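Local atomic coordinates of tRNA (adenine(9)-N1)-methyltransferase (Sulfolobus acidocaldarius, PDB entry 5A7Z), a protein that transfers a methyl group from S-adenosyl-L-methionine to N1 of adenosine 9 in tRNA, as a SPOUT-type methyltransferase of the TRM10 family. Residues V111-L116 with V196-G201; V132-S137 with E241-L246; L148-K153 with A161-S166. One frame throughout, in Å; residues are numbered along the deposited sequence.

How the contacts relate
Contacts 1 and 3 are parallel strand pairings in one sheet, joined through the neighbouring strands 109-113 and 148-151, whereas contact 2 pairs two helices packed against that sheet. Contact 1 is buried throughout and combines three backbone hydrogen bonds with aliphatic contacts. Contact 3, on the other side of strand 148-151, has four such bonds but runs out to exposed residues at its far end. Contact 2 has no hydrogen bond between its segments and depends on a thiol, methyl groups and one carboxamide. It meets contact 1 directly, where Ile-112 CD1 lies 3.5 Å from Ile-242 CG2, and reaches contact 3 more loosely, through Leu-148.

Contact 1: residues V111-L116 with V196-G201; sequences VIDLGL and VFVIGG
Val-111, with chi1 at 176°, sets CG1 anti to the backbone N and CG2 anti to the carbonyl carbon, and CG2 is the branch that meets Val-196, 4.1 Å from its CG1. Ile-112 has CG1 beside the backbone N, and a chi2 of -52° folds the chain so that its CD1 stands 4.1 Å from Ile-199 CD1. Ile-112 and Ile-199 share one face of the sheet, Val-111 and Val-198 the other.

The backbone evidence for a parallel pairing is direct. Val-111 N donates to Phe-197 O at 2.8 Å and Val-111 O accepts from Ile-199 N at 2.9 Å, so one residue bonds to the two that flank Val-198. Ile-199 O then receives Asp-113 N at 2.8 Å. The axes of strands 111-113 and 196-199 make an angle of 26°.

Beyond the ladder, side chain meets bare backbone. Leu-116 brings CD2 to 3.6 Å from Gly-201 N, and its other methyl, CD1, to 3.6 Å from Gly-201 O. The intervening turn is fixed by Asp-113, whose OD1 accepts from Gly-115 N at 3.0 Å in an Asx turn. The same carboxylate also receives the backbone amides of Ala-212 and Thr-213 at the start of helix 211-220, tying the strand end to that helix.

Ile-245 of helix 242-255 packs on Ile-199, and Ile-177 of strand 175-178 on Val-198. Strand 109-113 lies between two partners: Ile-112 makes backbone bonds with Thr-149 and Val-151 of strand 148-151, while the ladder above joins it to 196-199. Neighbouring parallel strands drawn from distant parts of the chain, with helices packed on them, fit the α/β architecture of a SPOUT methyltransferase domain.

Contact 2: residues V132-S137 with E241-L246; sequences VDLCLS and EINKIL
The carboxamide of Asn-243 is the flat group of this contact, and Leu-134 lies over one of its faces. Leu-134 CB sits 3.8 Å from Asn-243 CG, and CD1 of the same leucine comes to 3.4 Å from Asn-243 ND2, both carbons well above the amide plane. The opposite face turns back on its own helix, toward the backbone N of Lys-244. A chi1 of 59° puts CG between the backbone N and the carbonyl carbon of Asn-243, which holds the amide close to the helix and lets the two side chains run alongside each other in the same direction. Outside the two segments, Gln-131 also touches the Asn-243 side chain.

Next to this layer, the backbones come nearest at Cys-135 and Asn-243, whose CA atoms are 4.7 Å apart, and the small cysteine side chain matches that spacing. Its SG is 3.5 Å from Ile-242 CG2 and equally near, at 3.5 Å, to Asn-243 CA, so the thiol rests between a methyl group and the opposing backbone. Cys-135 CB meets Leu-246 CD2 at 3.8 Å, one helical turn beyond Ile-242. The axes of 132-137 and 242-246 approach to 8.4 Å at an angle of 30°, so these parts of the two helices run in roughly the same direction.

No hydrogen bond joins the two segments. Helix 122-142 does supply a polar link from just outside them, since its Gln-131 OE1 accepts from Ile-242 N in the first turn after the N-cap position held by Glu-241.

Helices 122-142 and 242-255 are neighbours on one face of the sheet. Val-132 of the first rests on Ile-112 of strand 109-113, while Leu-246 of the second reaches Met-110 of that strand and Val-138 on the adjoining helix.

Contact 3: residues L148-K153 with A161-S166; sequences LTVVGK and ANIVQS
Val-150 and Ile-163 pack side by side, pointing the same way, with Ile-163 CD1 3.8 Å from Val-150 CB. On the opposite face of the sheet, Val-151 CG2 meets Val-164 CG2 at 3.6 Å. A chi1 of 70° turns CG1 of Val-151 to the other side and leaves CG2 as the branch that touches. Leu-148, Val-150 and Val-151 form the buried part. Between the two faces runs a parallel ladder: Asn-162 N to Leu-148 O at 2.9 Å, Val-150 N to Asn-162 O at 2.8 Å, then Val-164 N to Val-150 O and Gly-152 N to Val-164 O, both at 3.0 Å.

The solvent side is looser. At the first bridge, partly exposed Thr-149 has OG1 3.4 Å from Asn-162 CB. At the far end Val-151 CG2 touches backbone of Gln-165 and Ser-166, whose exposed side chains take no part. Lys-153 is poorly ordered; as modelled, its ammonium faces Phe-117 and Tyr-156 in tentative cation-pi contacts.

Four backbone bonds thus set the register along the whole pairing, while Val-150/Ile-163 and Val-151/Val-164 add apolar contact on the two faces and polar side chains contribute little.

Contact 1: residues V111-L116 with V196-G201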
loop_
_atom_site.group_PDB
_atom_site.type_symbol
_atom_site.label_atom_id
_atom_site.label_comp_id
_atom_site.label_asym_id
_atom_site.label_seq_id
_atom_site.Cartn_x
_atom_site.Cartn_y
_atom_site.Cartn_z
ATOM N N VAL A 111 6.991 -4.473 -3.704
ATOM C CA VAL A 111 8.387 -4.351 -4.130
ATOM C C VAL A 111 8.406 -4.039 -5.589
ATOM O O VAL A 111 7.813 -4.782 -6.394
ATOM C CB VAL A 111 9.134 -5.659 -3.870
ATOM C CG1 VAL A 111 10.537 -5.587 -4.397
ATOM C CG2 VAL A 111 9.144 -5.959 -2.372
ATOM N N ILE A 112 8.979 -2.897 -5.937
ATOM C CA ILE A 112 9.215 -2.562 -7.338
ATOM C C ILE A 112 10.645 -2.942 -7.695
ATOM O O ILE A 112 11.614 -2.383 -7.146
ATOM C CB ILE A 112 9.010 -1.061 -7.632
ATOM C CG1 ILE A 112 7.669 -0.570 -7.044
ATOM C CG2 ILE A 112 9.065 -0.796 -9.137
ATOM C CD1 ILE A 112 6.505 -1.417 -7.454
ATOM N N ASP A 113 10.769 -3.888 -8.621
ATOM C CA ASP A 113 12.083 -4.436 -8.988
ATOM C C ASP A 113 12.631 -3.712 -10.208
ATOM O O ASP A 113 12.253 -3.987 -11.342
ATOM C CB ASP A 113 11.975 -5.931 -9.249
ATOM C CG ASP A 113 13.342 -6.621 -9.401
ATOM O OD1 ASP A 113 14.385 -5.942 -9.687
ATOM O OD2 ASP A 113 13.357 -7.872 -9.260
ATOM N N LEU A 114 13.546 -2.793 -9.961
ATOM C CA LEU A 114 14.154 -2.027 -11.029
ATOM C C LEU A 114 15.578 -2.496 -11.350
ATOM O O LEU A 114 16.333 -1.776 -11.970
ATOM C CB LEU A 114 14.173 -0.548 -10.647
ATOM C CG LEU A 114 12.817 0.177 -10.608
ATOM C CD1 LEU A 114 13.050 1.681 -10.515
ATOM C CD2 LEU A 114 11.933 -0.159 -11.807
ATOM N N GLY A 115 15.936 -3.706 -10.941
ATOM C CA GLY A 115 17.165 -4.347 -11.424
ATOM C C GLY A 115 17.359 -4.220 -12.937
ATOM O O GLY A 115 18.433 -3.961 -13.378
ATOM N N LEU A 116 16.288 -4.345 -13.714
ATOM C CA LEU A 116 16.370 -4.293 -15.177
ATOM C C LEU A 116 16.600 -2.886 -15.801
ATOM O O LEU A 116 16.678 -2.785 -17.019
ATOM C CB LEU A 116 15.085 -4.899 -15.804
ATOM C CG LEU A 116 13.859 -3.972 -16.060
ATOM C CD1 LEU A 116 12.823 -4.679 -16.932
ATOM C CD2 LEU A 116 13.207 -3.456 -14.784
ATOM N N VAL A 196 4.013 -10.481 0.229
ATOM C CA VAL A 196 5.047 -9.704 -0.491
ATOM C C VAL A 196 4.784 -9.818 -2.002
ATOM O O VAL A 196 4.610 -10.911 -2.517
ATOM C CB VAL A 196 6.463 -10.206 -0.175
ATOM C CG1 VAL A 196 7.502 -9.437 -0.986
ATOM C CG2 VAL A 196 6.751 -10.100 1.307
ATOM N N PHE A 197 4.732 -8.678 -2.686
ATOM C CA PHE A 197 4.374 -8.619 -4.126
ATOM C C PHE A 197 5.432 -7.921 -4.931
ATOM O O PHE A 197 5.778 -6.790 -4.645
ATOM C CB PHE A 197 3.014 -7.932 -4.305
ATOM C CG PHE A 197 1.941 -8.605 -3.541
ATOM C CD1 PHE A 197 1.847 -8.420 -2.184
ATOM C CD2 PHE A 197 1.166 -9.575 -4.135
ATOM C CE1 PHE A 197 0.927 -9.125 -1.437
ATOM C CE2 PHE A 197 0.222 -10.271 -3.399
ATOM C CZ PHE A 197 0.109 -10.050 -2.050
ATOM N N VAL A 198 5.985 -8.638 -5.914
ATOM C CA VAL A 198 7.093 -8.159 -6.709
ATOM C C VAL A 198 6.605 -7.825 -8.121
ATOM O O VAL A 198 6.056 -8.687 -8.826
ATOM C CB VAL A 198 8.231 -9.200 -6.783
ATOM C CG1 VAL A 198 9.392 -8.665 -7.612
ATOM C CG2 VAL A 198 8.735 -9.566 -5.387
ATOM N N ILE A 199 6.818 -6.558 -8.496
ATOM C CA ILE A 199 6.511 -6.017 -9.820
ATOM C C ILE A 199 7.787 -5.441 -10.440
ATOM O O ILE A 199 8.370 -4.478 -9.933
ATOM C CB ILE A 199 5.418 -4.908 -9.740
ATOM C CG1 ILE A 199 4.388 -5.258 -8.658
ATOM C CG2 ILE A 199 4.712 -4.771 -11.093
ATOM C CD1 ILE A 199 3.519 -4.101 -8.186
ATOM N N GLY A 200 8.236 -6.051 -11.527
ATOM C CA GLY A 200 9.390 -5.546 -12.272
ATOM C C GLY A 200 8.937 -4.695 -13.431
ATOM O O GLY A 200 7.800 -4.235 -13.459
ATOM N N GLY A 201 9.833 -4.487 -14.386
ATOM C CA GLY A 201 9.543 -3.689 -15.574
ATOM C C GLY A 201 9.168 -4.531 -16.789
ATOM O O GLY A 201 9.421 -5.741 -16.823
#

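Contact 2: residues V132-S137 with E241-L246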
loop_
_atom_site.group_PDB
_atom_site.type_symbol
_atom_site.label_atom_id
_atom_site.label_comp_id
_atom_site.label_asym_id
_atom_site.label_seq_id
_atom_site.Cartn_x
_atom_site.Cartn_y
_atom_site.Cartn_z
ATOM N N VAL A 132 6.736 4.718 -11.053
ATOM C CA VAL A 132 7.240 4.513 -9.730
ATOM C C VAL A 132 6.822 5.632 -8.820
ATOM O O VAL A 132 6.325 5.395 -7.739
ATOM C CB VAL A 132 8.733 4.356 -9.713
ATOM C CG1 VAL A 132 9.282 4.635 -8.313
ATOM C CG2 VAL A 132 9.075 2.944 -10.132
ATOM N N ASP A 133 7.009 6.859 -9.264
ATOM C CA ASP A 133 6.618 8.017 -8.477
ATOM C C ASP A 133 5.135 8.009 -8.098
ATOM O O ASP A 133 4.790 8.283 -6.952
ATOM C CB ASP A 133 6.936 9.295 -9.244
ATOM C CG ASP A 133 8.427 9.616 -9.267
ATOM O OD1 ASP A 133 9.289 8.708 -9.034
ATOM O OD2 ASP A 133 8.735 10.765 -9.599
ATOM N N LEU A 134 4.279 7.681 -9.067
ATOM C CA LEU A 134 2.866 7.478 -8.838
ATOM C C LEU A 134 2.544 6.425 -7.781
ATOM O O LEU A 134 1.504 6.512 -7.135
ATOM C CB LEU A 134 2.173 7.082 -10.159
ATOM C CG LEU A 134 2.074 8.215 -11.185
ATOM C CD1 LEU A 134 1.440 7.745 -12.492
ATOM C CD2 LEU A 134 1.278 9.374 -10.607
ATOM N N CYS A 135 3.403 5.411 -7.652
ATOM C CA CYS A 135 3.258 4.377 -6.631
ATOM C C CYS A 135 3.341 4.964 -5.248
ATOM O O CYS A 135 2.717 4.454 -4.349
ATOM C CB CYS A 135 4.326 3.267 -6.767
ATOM S SG CYS A 135 4.065 2.164 -8.186
ATOM N N LEU A 136 4.131 6.021 -5.062
ATOM C CA LEU A 136 4.170 6.666 -3.768
ATOM C C LEU A 136 2.795 7.248 -3.397
ATOM O O LEU A 136 2.396 7.206 -2.219
ATOM C CB LEU A 136 5.218 7.745 -3.734
ATOM C CG LEU A 136 5.461 8.388 -2.358
ATOM C CD1 LEU A 136 6.194 7.461 -1.398
ATOM C CD2 LEU A 136 6.240 9.659 -2.551
ATOM N N SER A 137 2.058 7.768 -4.384
ATOM C CA SER A 137 0.679 8.281 -4.115
ATOM C C SER A 137 -0.291 7.159 -3.842
ATOM O O SER A 137 -1.108 7.258 -2.958
ATOM C CB SER A 137 0.143 9.131 -5.266
ATOM O OG SER A 137 0.721 10.410 -5.227
ATOM N N GLU A 241 0.438 -0.590 -16.153
ATOM C CA GLU A 241 1.147 0.398 -15.365
ATOM C C GLU A 241 1.413 -0.131 -13.946
ATOM O O GLU A 241 0.516 -0.659 -13.287
ATOM C CB GLU A 241 0.344 1.706 -15.290
ATOM C CG GLU A 241 0.257 2.486 -16.602
ATOM C CD GLU A 241 -0.932 2.083 -17.495
ATOM O OE1 GLU A 241 -1.832 1.303 -17.056
ATOM O OE2 GLU A 241 -0.965 2.557 -18.648
ATOM N N ILE A 242 2.645 0.042 -13.484
ATOM C CA ILE A 242 3.093 -0.498 -12.188
ATOM C C ILE A 242 2.205 0.059 -11.104
ATOM O O ILE A 242 1.641 -0.684 -10.357
ATOM C CB ILE A 242 4.581 -0.141 -11.911
ATOM C CG1 ILE A 242 5.503 -0.992 -12.790
ATOM C CG2 ILE A 242 4.947 -0.334 -10.445
ATOM C CD1 ILE A 242 6.899 -0.415 -12.953
ATOM N N ASN A 243 2.067 1.376 -11.051
ATOM C CA ASN A 243 1.139 2.024 -10.121
ATOM C C ASN A 243 -0.335 1.513 -10.160
ATOM O O ASN A 243 -1.006 1.468 -9.136
ATOM C CB ASN A 243 1.167 3.523 -10.333
ATOM C CG ASN A 243 0.784 3.918 -11.748
ATOM O OD1 ASN A 243 1.380 3.462 -12.707
ATOM N ND2 ASN A 243 -0.184 4.789 -11.871
ATOM N N LYS A 244 -0.824 1.120 -11.330
ATOM C CA LYS A 244 -2.176 0.594 -11.443
ATOM C C LYS A 244 -2.275 -0.860 -10.940
ATOM O O LYS A 244 -3.205 -1.213 -10.233
ATOM C CB LYS A 244 -2.648 0.689 -12.886
ATOM C CG LYS A 244 -2.700 2.112 -13.428
ATOM C CD LYS A 244 -4.079 2.721 -13.315
ATOM C CE LYS A 244 -4.384 3.615 -14.504
ATOM N NZ LYS A 244 -5.141 2.872 -15.547
ATOM N N ILE A 245 -1.295 -1.680 -11.291
ATOM C CA ILE A 245 -1.167 -3.019 -10.734
ATOM C C ILE A 245 -1.080 -2.967 -9.200
ATOM O O ILE A 245 -1.738 -3.756 -8.497
ATOM C CB ILE A 245 0.105 -3.743 -11.269
ATOM C CG1 ILE A 245 0.024 -3.981 -12.784
ATOM C CG2 ILE A 245 0.305 -5.075 -10.570
ATOM C CD1 ILE A 245 -1.165 -4.818 -13.201
ATOM N N LEU A 246 -0.222 -2.093 -8.681
ATOM C CA LEU A 246 -0.109 -1.915 -7.231
ATOM C C LEU A 246 -1.484 -1.623 -6.609
ATOM O O LEU A 246 -1.906 -2.261 -5.656
ATOM C CB LEU A 246 0.817 -0.761 -6.940
ATOM C CG LEU A 246 1.011 -0.445 -5.458
ATOM C CD1 LEU A 246 1.510 -1.674 -4.756
ATOM C CD2 LEU A 246 2.008 0.697 -5.286
#

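Contact 3: residues L148-K153 with A161-S166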
loop_
_atom_site.group_PDB
_atom_site.type_symbol
_atom_site.label_atom_id
_atom_site.label_comp_id
_atom_site.label_asym_id
_atom_site.label_seq_id
_atom_site.Cartn_x
_atom_site.Cartn_y
_atom_site.Cartn_z
ATOM N N LEU A 148 6.479 0.231 0.867
ATOM C CA LEU A 148 6.929 0.250 -0.482
ATOM C C LEU A 148 8.442 0.134 -0.468
ATOM O O LEU A 148 9.124 0.835 0.295
ATOM C CB LEU A 148 6.513 1.558 -1.156
ATOM C CG LEU A 148 6.890 1.727 -2.620
ATOM C CD1 LEU A 148 6.215 0.674 -3.509
ATOM C CD2 LEU A 148 6.468 3.141 -3.064
ATOM N N THR A 149 8.942 -0.761 -1.311
ATOM C CA THR A 149 10.364 -0.967 -1.509
ATOM C C THR A 149 10.653 -0.881 -3.002
ATOM O O THR A 149 9.920 -1.490 -3.838
ATOM C CB THR A 149 10.789 -2.349 -0.976
ATOM O OG1 THR A 149 10.864 -2.300 0.444
ATOM C CG2 THR A 149 12.140 -2.759 -1.500
ATOM N N VAL A 150 11.661 -0.086 -3.341
ATOM C CA VAL A 150 12.200 -0.027 -4.702
ATOM C C VAL A 150 13.578 -0.605 -4.717
ATOM O O VAL A 150 14.465 -0.244 -3.883
ATOM C CB VAL A 150 12.306 1.403 -5.248
ATOM C CG1 VAL A 150 12.830 1.390 -6.680
ATOM C CG2 VAL A 150 10.963 2.087 -5.175
ATOM N N VAL A 151 13.761 -1.566 -5.576
ATOM C CA VAL A 151 15.004 -2.262 -5.595
ATOM C C VAL A 151 15.645 -2.265 -6.944
ATOM O O VAL A 151 15.024 -2.490 -7.941
ATOM C CB VAL A 151 14.859 -3.683 -5.052
ATOM C CG1 VAL A 151 14.076 -4.522 -6.014
ATOM C CG2 VAL A 151 16.214 -4.296 -4.832
ATOM N N GLY A 152 16.921 -1.984 -6.955
ATOM C CA GLY A 152 17.651 -2.099 -8.190
ATOM C C GLY A 152 18.607 -0.986 -8.383
ATOM O O GLY A 152 19.454 -1.081 -9.219
ATOM N N LYS A 153 18.454 0.067 -7.601
ATOM C CA LYS A 153 19.319 1.232 -7.664
ATOM C C LYS A 153 19.349 1.896 -6.346
ATOM O O LYS A 153 18.344 2.366 -5.917
ATOM C CB LYS A 153 18.776 2.259 -8.625
ATOM C CG LYS A 153 18.792 1.874 -10.093
ATOM C CD LYS A 153 18.430 3.075 -10.942
ATOM C CE LYS A 153 16.987 3.465 -10.734
ATOM N NZ LYS A 153 16.549 4.552 -11.620
ATOM N N ALA A 161 9.950 5.634 1.227
ATOM C CA ALA A 161 9.978 4.274 0.774
ATOM C C ALA A 161 11.350 3.663 1.034
ATOM O O ALA A 161 12.329 4.373 1.172
ATOM C CB ALA A 161 9.643 4.234 -0.703
ATOM N N ASN A 162 11.419 2.341 1.126
ATOM C CA ASN A 162 12.719 1.657 1.283
ATOM C C ASN A 162 13.410 1.518 -0.063
ATOM O O ASN A 162 12.837 0.982 -1.024
ATOM C CB ASN A 162 12.533 0.273 1.923
ATOM C CG ASN A 162 11.657 0.325 3.147
ATOM O OD1 ASN A 162 10.497 -0.066 3.096
ATOM N ND2 ASN A 162 12.178 0.897 4.238
ATOM N N ILE A 163 14.634 2.019 -0.134
ATOM C CA ILE A 163 15.417 2.003 -1.370
ATOM C C ILE A 163 16.661 1.152 -1.165
ATOM O O ILE A 163 17.529 1.492 -0.349
ATOM C CB ILE A 163 15.857 3.419 -1.745
ATOM C CG1 ILE A 163 14.651 4.370 -1.783
ATOM C CG2 ILE A 163 16.583 3.407 -3.072
ATOM C CD1 ILE A 163 13.692 4.117 -2.924
ATOM N N VAL A 164 16.742 0.040 -1.881
ATOM C CA VAL A 164 17.878 -0.856 -1.755
ATOM C C VAL A 164 18.398 -1.264 -3.110
ATOM O O VAL A 164 17.684 -1.178 -4.128
ATOM C CB VAL A 164 17.507 -2.100 -0.943
ATOM C CG1 VAL A 164 17.245 -1.722 0.507
ATOM C CG2 VAL A 164 16.287 -2.778 -1.517
ATOM N N GLN A 165 19.669 -1.656 -3.139
ATOM C CA GLN A 165 20.277 -2.152 -4.356
ATOM C C GLN A 165 19.912 -3.591 -4.614
ATOM O O GLN A 165 19.684 -3.985 -5.769
ATOM C CB GLN A 165 21.793 -2.060 -4.306
ATOM C CG GLN A 165 22.412 -2.563 -5.614
ATOM C CD GLN A 165 23.897 -2.375 -5.681
ATOM O OE1 GLN A 165 24.638 -2.742 -4.759
ATOM N NE2 GLN A 165 24.355 -1.816 -6.783
ATOM N N SER A 166 19.927 -4.392 -3.556
ATOM C CA SER A 166 19.598 -5.801 -3.666
ATOM C C SER A 166 18.489 -6.200 -2.717
ATOM O O SER A 166 18.328 -5.615 -1.654
ATOM C CB SER A 166 20.838 -6.650 -3.370
ATOM O OG SER A 166 21.830 -6.433 -4.349
#